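Mannose-6-phosphate isomerase (Helicobacter pylori, PDB 2QH5) probably makes GDP-mannose from mannose 1-phosphate and GTP, and is represented here by its N-terminal nucleotidyltransferase domain. Local coordinates at residues G136-F141 with I248-Q253; G153-E156 with D162-R165; I130-K135 with K256-E261. All blocks are in the same frame, centred on the assembly; numbering follows the deposited sequence.

How the contacts relate
Along the chain, the end of helix 119-134 (130-135) runs straight into strand 138-144 (136-141), the first halves of contacts 3 and 1. Strand 153-156 then turns back within a few residues to 162-165 and closes contact 2, a local loop. After a long excursion, helix 246-251 returns to strand 138-144 and closes contact 1, and strand 257-261 then closes contact 3. Contact 2 is thus nested inside contact 1, which is nested inside contact 3, and none cross. Contacts 1 and 3 lie on opposite faces of strand 138-144, which pairs with strand 257-261; Ile-155 and Val-163 of contact 2 pack on Met-259.

Contact 1 (G136-F141 with I248-Q253); sequences GFLVTF and IALMQQ
The carbonyl O of Leu-250 accepts a hydrogen bond from the backbone N of Gln-253 at 3.0 Å, closing a turn over Leu-250 to Gln-253. Leu-250 and Met-251 of helix 246-251 pack against strand 138-144 of the central sheet in the GT-A-like nucleotidyltransferase domain, and the meeting is wholly apolar. The two leucines meet end-on through their methyl groups, with CD1 of Leu-138 3.9 Å from CD2 of Leu-250. In each residue the touching methyl is the extended one: CD1 of Leu-138 lies anti to its CA (chi2 -178°), and CD2 of Leu-250 stands likewise, so that each chain spends its full length in bridging the gap between strand and helix. CG of Leu-250, just behind its methyl, is 4.1 Å from the same CD1 of Leu-138. All three residues are buried; Leu-138 also touches Phe-193 and Val-197, Leu-250 touches Phe-198, and Met-251 lies on Phe-191, so strand 184-194 and helix 195-205 line the same core. The methionine joins more loosely, its side chain bringing CE to 4.4 Å from CD1 of Leu-138.

Contact 2 (G153-E156 with D162-R165); sequences GYIE and DVKR
Glu-156 lays its extended side chain across Lys-164 and Arg-165, where strand 153-156 and the chain entering strand 165-168 come together as an antiparallel beta hairpin. With CG anti to the backbone N (chi1 -176°) and the rest of the chain straight, the carboxylate is carried past CB of Lys-164 to the guanidinium group. There Arg-165 NH1 donates to Glu-156 OE2 at 2.7 Å, completing a salt bridge. The oxygen sits at the edge of the guanidinium, somewhat out of its plane, and the carboxylate is turned 61° against it. The other carboxylate oxygen, OE1, lies 3.4 Å from CE of Lys-164, while the ammonium NZ remains beyond salt-bridge distance. Between the backbones, Glu-156 N donates to Arg-165 O at 2.9 Å in a nearly straight bond (166°). Glu-156 O is taken instead by the preceding residue, in a more bent bond from Lys-164 N at 2.7 Å, and it also receives a CA-H...O contact from Val-163. On the side facing strand 257-261, Ile-155 and Val-163 both touch Met-259. Between themselves they pack obliquely, with CG2 of Ile-155 3.7 Å from CB of Val-163.

Contact 3 (I130-K135 with K256-E261); sequences IDLAQK and KIKMVE
Leu-132 leaves helix 119-134 with its CB directed at strand 257-261, and at this level it already lies against Val-139 of the neighbouring strand. A chi1 of -66° sets CG anti to the carbonyl carbon, and chi2 of 167° then extends CD1 away from CA toward the strand. This methyl comes to 3.8 Å from CG2 of Val-260, the two side chains meeting at a slant, and CD1 is also 4.0 Å from CB of Lys-258, whose chain the leucine crosses at about a right angle. Between these two residues the backbone oxygen of Met-259 is a more distant neighbour of the same methyl group. Lys-258 meets the leucine by the root of its side chain; beyond CB the chain bends away over Phe-137, and its NZ makes a long, weak ion pair with Asp-162 OD1. Val-260 is buried and turns CG2 to the helix, whereas the side chain of Met-259 points to the other face of the sheet. The helix and strand segments run nearly antiparallel, at 169°, with their axes 9.8 Å apart at closest approach. Helix 119-134 is the connection of a beta-alpha-beta crossover from strand 106-111 to strand 138-144, which lie parallel with the antiparallel strand 184-194 between them. It covers one face of this sheet: Ile-130 and Ala-133 rest on strands 106-111 and 184-194, while Leu-132 spans strand 138-144 and its parallel neighbour, strand 257-261.

Contact 1 (G136-F141 with I248-Q253)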
loop_
_atom_site.group_PDB
_atom_site.type_symbol
_atom_site.label_atom_id
_atom_site.label_comp_id
_atom_site.label_asym_id
_atom_site.label_seq_id
_atom_site.Cartn_x
_atom_site.Cartn_y
_atom_site.Cartn_z
ATOM N N GLY A 136 13.005 -0.689 12.401
ATOM C CA GLY A 136 13.597 -1.379 11.261
ATOM C C GLY A 136 12.740 -2.509 10.733
ATOM O O GLY A 136 13.237 -3.377 10.016
ATOM N N PHE A 137 11.453 -2.483 11.079
ATOM C CA PHE A 137 10.489 -3.508 10.672
ATOM C C PHE A 137 9.623 -3.117 9.457
ATOM O O PHE A 137 9.458 -1.923 9.140
ATOM C CB PHE A 137 9.556 -3.846 11.837
ATOM C CG PHE A 137 10.235 -4.513 13.006
ATOM C CD1 PHE A 137 10.458 -3.810 14.190
ATOM C CD2 PHE A 137 10.618 -5.851 12.937
ATOM C CE1 PHE A 137 11.071 -4.419 15.287
ATOM C CE2 PHE A 137 11.228 -6.467 14.020
ATOM C CZ PHE A 137 11.455 -5.750 15.201
ATOM N N LEU A 138 9.088 -4.147 8.794
ATOM C CA LEU A 138 8.040 -4.033 7.779
ATOM C C LEU A 138 6.712 -4.328 8.451
ATOM O O LEU A 138 6.455 -5.459 8.868
ATOM C CB LEU A 138 8.243 -5.056 6.652
ATOM C CG LEU A 138 9.567 -5.083 5.887
ATOM C CD1 LEU A 138 9.518 -6.137 4.795
ATOM C CD2 LEU A 138 9.881 -3.719 5.300
ATOM N N VAL A 139 5.864 -3.317 8.552
ATOM C CA VAL A 139 4.689 -3.429 9.386
ATOM C C VAL A 139 3.489 -3.695 8.522
ATOM O O VAL A 139 3.245 -2.997 7.539
ATOM C CB VAL A 139 4.465 -2.162 10.259
ATOM C CG1 VAL A 139 3.411 -2.419 11.305
ATOM C CG2 VAL A 139 5.765 -1.727 10.917
ATOM N N THR A 140 2.753 -4.730 8.900
ATOM C CA THR A 140 1.515 -5.101 8.244
ATOM C C THR A 140 0.348 -4.939 9.232
ATOM O O THR A 140 0.573 -4.688 10.414
ATOM C CB THR A 140 1.605 -6.535 7.700
ATOM O OG1 THR A 140 0.500 -6.777 6.825
ATOM C CG2 THR A 140 1.609 -7.557 8.830
ATOM N N PHE A 141 -0.888 -5.054 8.750
ATOM C CA PHE A 141 -2.056 -4.825 9.594
ATOM C C PHE A 141 -3.033 -5.997 9.557
ATOM O O PHE A 141 -3.434 -6.448 8.482
ATOM C CB PHE A 141 -2.792 -3.542 9.190
ATOM C CG PHE A 141 -2.042 -2.269 9.493
ATOM C CD1 PHE A 141 -1.004 -1.828 8.669
ATOM C CD2 PHE A 141 -2.408 -1.478 10.575
ATOM C CE1 PHE A 141 -0.323 -0.642 8.939
ATOM C CE2 PHE A 141 -1.730 -0.285 10.851
ATOM C CZ PHE A 141 -0.690 0.134 10.032
ATOM N N ILE A 248 3.556 -11.803 -2.262
ATOM C CA ILE A 248 4.286 -12.938 -2.823
ATOM C C ILE A 248 5.785 -12.643 -2.876
ATOM O O ILE A 248 6.605 -13.468 -2.466
ATOM C CB ILE A 248 3.733 -13.321 -4.224
ATOM C CG1 ILE A 248 2.328 -13.920 -4.091
ATOM C CG2 ILE A 248 4.664 -14.299 -4.942
ATOM C CD1 ILE A 248 1.496 -13.875 -5.366
ATOM N N ALA A 249 6.124 -11.446 -3.358
ATOM C CA ALA A 249 7.515 -11.017 -3.548
ATOM C C ALA A 249 8.328 -10.953 -2.265
ATOM O O ALA A 249 9.506 -11.335 -2.243
ATOM C CB ALA A 249 7.558 -9.657 -4.243
ATOM N N LEU A 250 7.702 -10.466 -1.201
ATOM C CA LEU A 250 8.454 -10.060 -0.023
ATOM C C LEU A 250 7.880 -10.555 1.295
ATOM O O LEU A 250 8.611 -11.089 2.131
ATOM C CB LEU A 250 8.581 -8.537 0.002
ATOM C CG LEU A 250 9.364 -7.881 1.135
ATOM C CD1 LEU A 250 10.795 -8.403 1.205
ATOM C CD2 LEU A 250 9.335 -6.377 0.942
ATOM N N MET A 251 6.576 -10.376 1.475
ATOM C CA MET A 251 5.940 -10.661 2.756
ATOM C C MET A 251 5.931 -12.150 3.118
ATOM O O MET A 251 5.830 -12.502 4.283
ATOM C CB MET A 251 4.527 -10.067 2.813
ATOM C CG MET A 251 4.467 -8.574 2.525
ATOM S SD MET A 251 5.379 -7.582 3.724
ATOM C CE MET A 251 5.505 -6.008 2.895
ATOM N N GLN A 252 6.065 -13.027 2.132
ATOM C CA GLN A 252 6.143 -14.459 2.422
ATOM C C GLN A 252 7.570 -14.924 2.744
ATOM O O GLN A 252 7.796 -16.102 3.038
ATOM C CB GLN A 252 5.561 -15.282 1.270
ATOM C CG GLN A 252 4.044 -15.272 1.214
ATOM C CD GLN A 252 3.476 -16.373 0.336
ATOM O OE1 GLN A 252 2.294 -16.705 0.432
ATOM N NE2 GLN A 252 4.315 -16.946 -0.525
ATOM N N GLN A 253 8.531 -14.005 2.698
ATOM C CA GLN A 253 9.931 -14.378 2.875
ATOM C C GLN A 253 10.688 -13.501 3.845
ATOM O O GLN A 253 11.785 -13.862 4.271
ATOM C CB GLN A 253 10.651 -14.370 1.532
ATOM C CG GLN A 253 10.470 -15.645 0.757
ATOM C CD GLN A 253 9.988 -15.381 -0.638
ATOM O OE1 GLN A 253 8.923 -15.856 -1.032
ATOM N NE2 GLN A 253 10.753 -14.600 -1.394
#

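Contact 2 (G153-E156 with D162-R165)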
loop_
_atom_site.group_PDB
_atom_site.type_symbol
_atom_site.label_atom_id
_atom_site.label_comp_id
_atom_site.label_asym_id
_atom_site.label_seq_id
_atom_site.Cartn_x
_atom_site.Cartn_y
_atom_site.Cartn_z
ATOM N N GLY A 153 -4.926 -12.450 1.993
ATOM C CA GLY A 153 -3.687 -12.897 2.621
ATOM C C GLY A 153 -3.918 -13.228 4.085
ATOM O O GLY A 153 -4.671 -12.543 4.786
ATOM N N TYR A 154 -3.276 -14.294 4.545
ATOM C CA TYR A 154 -3.448 -14.750 5.915
ATOM C C TYR A 154 -2.177 -14.525 6.710
ATOM O O TYR A 154 -1.106 -15.015 6.341
ATOM C CB TYR A 154 -3.838 -16.230 5.950
ATOM C CG TYR A 154 -5.306 -16.496 5.689
ATOM C CD1 TYR A 154 -5.894 -16.171 4.463
ATOM C CD2 TYR A 154 -6.107 -17.082 6.665
ATOM C CE1 TYR A 154 -7.237 -16.414 4.225
ATOM C CE2 TYR A 154 -7.447 -17.331 6.434
ATOM C CZ TYR A 154 -8.006 -16.994 5.215
ATOM O OH TYR A 154 -9.337 -17.242 4.990
ATOM N N ILE A 155 -2.306 -13.765 7.793
ATOM C CA ILE A 155 -1.205 -13.560 8.731
ATOM C C ILE A 155 -1.399 -14.453 9.952
ATOM O O ILE A 155 -2.413 -14.348 10.648
ATOM C CB ILE A 155 -1.119 -12.093 9.218
ATOM C CG1 ILE A 155 -1.110 -11.117 8.043
ATOM C CG2 ILE A 155 0.114 -11.902 10.077
ATOM C CD1 ILE A 155 -1.405 -9.681 8.443
ATOM N N GLU A 156 -0.437 -15.338 10.209
ATOM C CA GLU A 156 -0.449 -16.103 11.454
ATOM C C GLU A 156 0.234 -15.303 12.541
ATOM O O GLU A 156 1.430 -15.036 12.463
ATOM C CB GLU A 156 0.244 -17.460 11.318
ATOM C CG GLU A 156 0.132 -18.298 12.596
ATOM C CD GLU A 156 0.635 -19.723 12.443
ATOM O OE1 GLU A 156 0.853 -20.389 13.475
ATOM O OE2 GLU A 156 0.803 -20.188 11.300
ATOM N N ASP A 162 3.932 -10.577 16.716
ATOM C CA ASP A 162 4.894 -11.358 15.962
ATOM C C ASP A 162 4.117 -12.207 14.986
ATOM O O ASP A 162 3.082 -12.770 15.348
ATOM C CB ASP A 162 5.701 -12.263 16.888
ATOM C CG ASP A 162 6.575 -11.488 17.838
ATOM O OD1 ASP A 162 7.517 -10.806 17.374
ATOM O OD2 ASP A 162 6.321 -11.577 19.052
ATOM N N VAL A 163 4.603 -12.295 13.752
ATOM C CA VAL A 163 3.943 -13.132 12.752
ATOM C C VAL A 163 4.757 -14.406 12.525
ATOM O O VAL A 163 5.956 -14.350 12.243
ATOM C CB VAL A 163 3.571 -12.361 11.423
ATOM C CG1 VAL A 163 3.382 -10.873 11.682
ATOM C CG2 VAL A 163 4.573 -12.599 10.301
ATOM N N LYS A 164 4.104 -15.550 12.704
ATOM C CA LYS A 164 4.759 -16.844 12.545
ATOM C C LYS A 164 4.963 -17.168 11.071
ATOM O O LYS A 164 5.978 -17.754 10.694
ATOM C CB LYS A 164 3.980 -17.957 13.264
ATOM C CG LYS A 164 4.042 -17.855 14.788
ATOM C CD LYS A 164 4.457 -19.175 15.428
ATOM C CE LYS A 164 3.261 -20.028 15.837
ATOM N NZ LYS A 164 2.821 -19.738 17.233
ATOM N N ARG A 165 3.992 -16.784 10.247
ATOM C CA ARG A 165 4.150 -16.816 8.795
ATOM C C ARG A 165 3.042 -16.058 8.058
ATOM O O ARG A 165 2.003 -15.712 8.629
ATOM C CB ARG A 165 4.279 -18.252 8.247
ATOM C CG ARG A 165 2.972 -18.878 7.819
ATOM C CD ARG A 165 2.509 -19.937 8.775
ATOM N NE ARG A 165 2.541 -21.259 8.159
ATOM C CZ ARG A 165 1.702 -22.250 8.459
ATOM N NH1 ARG A 165 0.746 -22.083 9.368
ATOM N NH2 ARG A 165 1.814 -23.414 7.837
#

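Contact 3 (I130-K135 with K256-E261)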
loop_
_atom_site.group_PDB
_atom_site.type_symbol
_atom_site.label_atom_id
_atom_site.label_comp_id
_atom_site.label_asym_id
_atom_site.label_seq_id
_atom_site.Cartn_x
_atom_site.Cartn_y
_atom_site.Cartn_z
ATOM N N ILE A 130 4.061 3.185 12.834
ATOM C CA ILE A 130 5.171 4.112 12.637
ATOM C C ILE A 130 6.325 3.821 13.591
ATOM O O ILE A 130 7.496 3.839 13.190
ATOM C CB ILE A 130 4.717 5.580 12.823
ATOM C CG1 ILE A 130 3.701 5.979 11.745
ATOM C CG2 ILE A 130 5.915 6.531 12.813
ATOM C CD1 ILE A 130 4.284 6.096 10.351
ATOM N N ASP A 131 5.994 3.546 14.853
ATOM C CA ASP A 131 7.020 3.313 15.866
ATOM C C ASP A 131 7.814 2.043 15.561
ATOM O O ASP A 131 9.050 2.061 15.609
ATOM C CB ASP A 131 6.421 3.284 17.273
ATOM C CG ASP A 131 7.458 3.575 18.351
ATOM O OD1 ASP A 131 7.992 4.712 18.377
ATOM O OD2 ASP A 131 7.741 2.667 19.169
ATOM N N LEU A 132 7.106 0.967 15.206
ATOM C CA LEU A 132 7.737 -0.287 14.753
ATOM C C LEU A 132 8.612 -0.106 13.515
ATOM O O LEU A 132 9.668 -0.728 13.401
ATOM C CB LEU A 132 6.686 -1.358 14.460
ATOM C CG LEU A 132 5.868 -1.899 15.628
ATOM C CD1 LEU A 132 4.667 -2.697 15.137
ATOM C CD2 LEU A 132 6.747 -2.733 16.543
ATOM N N ALA A 133 8.164 0.751 12.596
ATOM C CA ALA A 133 8.898 1.037 11.364
ATOM C C ALA A 133 10.237 1.716 11.636
ATOM O O ALA A 133 11.216 1.475 10.925
ATOM C CB ALA A 133 8.046 1.878 10.422
ATOM N N GLN A 134 10.288 2.558 12.666
ATOM C CA GLN A 134 11.543 3.218 13.041
ATOM C C GLN A 134 12.537 2.245 13.657
ATOM O O GLN A 134 13.741 2.526 13.710
ATOM C CB GLN A 134 11.294 4.369 14.009
ATOM C CG GLN A 134 10.483 5.493 13.435
ATOM C CD GLN A 134 10.448 6.690 14.353
ATOM O OE1 GLN A 134 9.463 6.910 15.067
ATOM N NE2 GLN A 134 11.536 7.464 14.363
ATOM N N LYS A 135 12.025 1.103 14.121
ATOM C CA LYS A 135 12.862 0.051 14.708
ATOM C C LYS A 135 13.487 -0.833 13.633
ATOM O O LYS A 135 14.392 -1.627 13.915
ATOM C CB LYS A 135 12.067 -0.790 15.715
ATOM C CG LYS A 135 11.350 0.051 16.756
ATOM C CD LYS A 135 11.464 -0.542 18.141
ATOM C CE LYS A 135 11.228 0.520 19.197
ATOM N NZ LYS A 135 11.922 0.189 20.464
ATOM N N LYS A 256 11.474 -9.785 8.877
ATOM C CA LYS A 256 11.324 -8.525 9.605
ATOM C C LYS A 256 9.897 -7.984 9.665
ATOM O O LYS A 256 9.687 -6.774 9.611
ATOM C CB LYS A 256 12.259 -7.482 9.014
ATOM C CG LYS A 256 13.696 -7.925 9.055
ATOM C CD LYS A 256 14.666 -6.849 8.640
ATOM C CE LYS A 256 16.088 -7.368 8.824
ATOM N NZ LYS A 256 17.098 -6.530 8.140
ATOM N N ILE A 257 8.927 -8.878 9.832
ATOM C CA ILE A 257 7.509 -8.522 9.793
ATOM C C ILE A 257 6.829 -8.491 11.168
ATOM O O ILE A 257 6.833 -9.489 11.894
ATOM C CB ILE A 257 6.738 -9.490 8.859
ATOM C CG1 ILE A 257 7.335 -9.437 7.455
ATOM C CG2 ILE A 257 5.228 -9.169 8.820
ATOM C CD1 ILE A 257 6.860 -10.545 6.555
ATOM N N LYS A 258 6.235 -7.345 11.510
ATOM C CA LYS A 258 5.355 -7.243 12.678
ATOM C C LYS A 258 3.923 -6.889 12.276
ATOM O O LYS A 258 3.678 -6.428 11.170
ATOM C CB LYS A 258 5.897 -6.226 13.688
ATOM C CG LYS A 258 7.246 -6.605 14.309
ATOM C CD LYS A 258 7.136 -7.796 15.248
ATOM C CE LYS A 258 8.432 -8.014 16.010
ATOM N NZ LYS A 258 9.342 -8.950 15.313
ATOM N N MET A 259 2.976 -7.105 13.178
ATOM C CA MET A 259 1.574 -6.855 12.874
ATOM C C MET A 259 0.985 -5.854 13.865
ATOM O O MET A 259 1.449 -5.750 15.000
ATOM C CB MET A 259 0.789 -8.166 12.926
ATOM C CG MET A 259 -0.523 -8.147 12.160
ATOM S SD MET A 259 -1.571 -9.560 12.540
ATOM C CE MET A 259 -2.377 -8.917 13.998
ATOM N N VAL A 260 -0.014 -5.098 13.415
ATOM C CA VAL A 260 -0.828 -4.240 14.281
ATOM C C VAL A 260 -2.294 -4.526 13.944
ATOM O O VAL A 260 -2.654 -4.570 12.776
ATOM C CB VAL A 260 -0.513 -2.733 14.072
ATOM C CG1 VAL A 260 -1.315 -1.867 15.033
ATOM C CG2 VAL A 260 0.967 -2.458 14.256
ATOM N N GLU A 261 -3.132 -4.741 14.955
ATOM C CA GLU A 261 -4.546 -5.069 14.718
ATOM C C GLU A 261 -5.362 -3.869 14.243
ATOM O O GLU A 261 -5.264 -2.775 14.803
ATOM C CB GLU A 261 -5.193 -5.644 15.979
ATOM C CG GLU A 261 -4.563 -6.922 16.499
ATOM C CD GLU A 261 -4.957 -7.217 17.934
ATOM O OE1 GLU A 261 -6.139 -7.012 18.285
ATOM O OE2 GLU A 261 -4.081 -7.652 18.713
#